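Local coordinates for CMP/dCMP-type deaminase domain-containing protein (PDB 7DRY), which probably catalyses a zinc-dependent deamination step of riboflavin biosynthesis, using a cytidine deaminase (CDA) fold, at residues 132-137 / 166-171. Sequence-based numbering, arbitrary orientation. Where two conformers were deposited one is given.
Sequences FGVKEP and EILEVA
V134 meets I167 and L168 with its two methyl branches split between them: CG1 stands trans to the backbone N (chi1 175°), and CG2 is thereby trans to the carbonyl carbon and reaches for the helix. This holds for the conformer described, V134 having been modelled in two. In I167 a chi1 of -74° sets CG2 opposite the backbone N, while the extended chi2 of 169° carries CD1 out to the backbone of G133. V134 CG2 lies 3.8 Å from I167 CG2, the two side chains lying alongside each other and pointing opposite ways. V134 CG1 makes a looser contact, 4.2 Å from L168 CD2, where the side chains meet at a slant. G133, with no side chain, lets I167 CD1 lie directly against its CA at 3.6 Å, and glycine therefore suits the corner. Beta-branched valine suits the next position, since one short side chain can offer a methyl to each of two successive helix residues. Just beyond, K135 centres an inverse gamma turn, with a weak hydrogen bond from E136 N to V134 O (2.9 Å). The contact joins the corner after strand 127-132 of the mixed CDA-fold sheet to helix 164-171, which follows strand 156-159. Backbone hydrogen bonds tie G133 to T98 and V134 to E100. I167 also touches T98, and L168 is shared, touching V182, A185 and L186 of helix 178-187 besides V134. With no hydrogen bond or salt bridge joining the two segments, their buried contact rests on van der Waals fit and the exclusion of water.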
loop_
_atom_site.group_PDB
_atom_site.type_symbol
_atom_site.label_atom_id
_atom_site.label_comp_id
_atom_site.label_asym_id
_atom_site.label_seq_id
_atom_site.Cartn_x
_atom_site.Cartn_y
_atom_site.Cartn_z
ATOM N N PHE A 132 -1.875 7.499 0.180
ATOM C CA PHE A 132 -2.616 6.761 1.200
ATOM C C PHE A 132 -3.620 7.682 1.883
ATOM O O PHE A 132 -3.554 8.907 1.747
ATOM C CB PHE A 132 -1.681 6.053 2.193
ATOM C CG PHE A 132 -0.657 6.952 2.817
ATOM C CD1 PHE A 132 -0.954 7.637 3.977
ATOM C CD2 PHE A 132 0.606 7.098 2.261
ATOM C CE1 PHE A 132 -0.019 8.462 4.576
ATOM C CE2 PHE A 132 1.545 7.921 2.856
ATOM C CZ PHE A 132 1.230 8.602 4.012
ATOM N N GLY A 133 -4.549 7.080 2.635
ATOM C CA GLY A 133 -5.683 7.810 3.176
ATOM C C GLY A 133 -5.642 8.121 4.659
ATOM O O GLY A 133 -6.400 8.974 5.142
ATOM N N VAL A 134 -4.756 7.450 5.396
ATOM C CA VAL A 134 -4.583 7.673 6.830
ATOM C C VAL A 134 -3.097 7.581 7.146
ATOM O O VAL A 134 -2.434 6.618 6.746
ATOM C CB VAL A 134 -5.367 6.652 7.682
ATOM C CG1 VAL A 134 -5.052 6.834 9.165
ATOM C CG2 VAL A 134 -6.863 6.770 7.445
ATOM N N LYS A 135 -2.576 8.570 7.873
ATOM C CA LYS A 135 -1.159 8.600 8.234
ATOM C C LYS A 135 -0.898 7.766 9.490
ATOM O O LYS A 135 -0.351 8.223 10.489
ATOM C CB LYS A 135 -0.662 10.035 8.373
ATOM C CG LYS A 135 0.830 10.167 8.078
ATOM C CD LYS A 135 1.328 11.598 8.198
ATOM C CE LYS A 135 2.825 11.660 7.940
ATOM N NZ LYS A 135 3.389 13.022 8.162
ATOM N N GLU A 136 -1.311 6.504 9.409
ATOM C CA GLU A 136 -1.039 5.493 10.415
ATOM C C GLU A 136 -0.824 4.194 9.652
ATOM O O GLU A 136 -1.522 3.933 8.659
ATOM C CB GLU A 136 -2.197 5.309 11.407
ATOM C CG GLU A 136 -2.505 6.531 12.259
ATOM C CD GLU A 136 -1.350 6.930 13.160
ATOM O OE1 GLU A 136 -0.547 6.051 13.541
ATOM O OE2 GLU A 136 -1.249 8.130 13.489
ATOM N N PRO A 137 0.136 3.379 10.071
ATOM C CA PRO A 137 0.405 2.125 9.365
ATOM C C PRO A 137 -0.611 1.054 9.729
ATOM O O PRO A 137 -1.311 1.133 10.738
ATOM C CB PRO A 137 1.795 1.735 9.875
ATOM C CG PRO A 137 1.838 2.312 11.266
ATOM C CD PRO A 137 1.078 3.609 11.184
ATOM N N GLU A 166 -13.696 5.715 7.414
ATOM C CA GLU A 166 -14.052 4.467 6.745
ATOM C C GLU A 166 -12.848 3.552 6.587
ATOM O O GLU A 166 -12.966 2.331 6.742
ATOM C CB GLU A 166 -14.666 4.759 5.377
ATOM C CG GLU A 166 -16.050 5.365 5.470
ATOM C CD GLU A 166 -16.512 5.926 4.145
ATOM O OE1 GLU A 166 -17.082 5.157 3.343
ATOM O OE2 GLU A 166 -16.281 7.132 3.907
ATOM N N ILE A 167 -11.686 4.123 6.263
ATOM C CA ILE A 167 -10.473 3.317 6.144
ATOM C C ILE A 167 -10.164 2.612 7.458
ATOM O O ILE A 167 -9.846 1.419 7.478
ATOM C CB ILE A 167 -9.306 4.193 5.666
ATOM C CG1 ILE A 167 -9.481 4.504 4.182
ATOM C CG2 ILE A 167 -7.958 3.514 5.938
ATOM C CD1 ILE A 167 -8.528 5.583 3.676
ATOM N N LEU A 168 -10.288 3.331 8.577
ATOM C CA LEU A 168 -9.983 2.744 9.880
ATOM C C LEU A 168 -11.040 1.731 10.297
ATOM O O LEU A 168 -10.701 0.665 10.823
ATOM C CB LEU A 168 -9.851 3.847 10.930
ATOM C CG LEU A 168 -8.621 4.732 10.749
ATOM C CD1 LEU A 168 -8.736 5.991 11.580
ATOM C CD2 LEU A 168 -7.359 3.957 11.113
ATOM N N GLU A 169 -12.322 2.044 10.071
ATOM C CA GLU A 169 -13.387 1.109 10.444
ATOM C C GLU A 169 -13.208 -0.230 9.747
ATOM O O GLU A 169 -13.394 -1.288 10.358
ATOM C CB GLU A 169 -14.767 1.677 10.107
ATOM C CG GLU A 169 -15.154 2.975 10.836
ATOM C CD GLU A 169 -15.618 2.777 12.257
ATOM O OE1 GLU A 169 -15.560 1.641 12.769
ATOM O OE2 GLU A 169 -16.053 3.775 12.860
ATOM N N VAL A 170 -12.871 -0.203 8.457
ATOM C CA VAL A 170 -12.615 -1.441 7.735
ATOM C C VAL A 170 -11.356 -2.110 8.272
ATOM O O VAL A 170 -11.340 -3.317 8.547
ATOM C CB VAL A 170 -12.518 -1.152 6.229
ATOM C CG1 VAL A 170 -11.960 -2.366 5.476
ATOM C CG2 VAL A 170 -13.886 -0.724 5.677
ATOM N N ALA A 171 -10.297 -1.325 8.467
ATOM C CA ALA A 171 -9.005 -1.894 8.836
ATOM C C ALA A 171 -9.085 -2.717 10.116
ATOM O O ALA A 171 -8.503 -3.807 10.198
ATOM C CB ALA A 171 -7.972 -0.784 8.996
#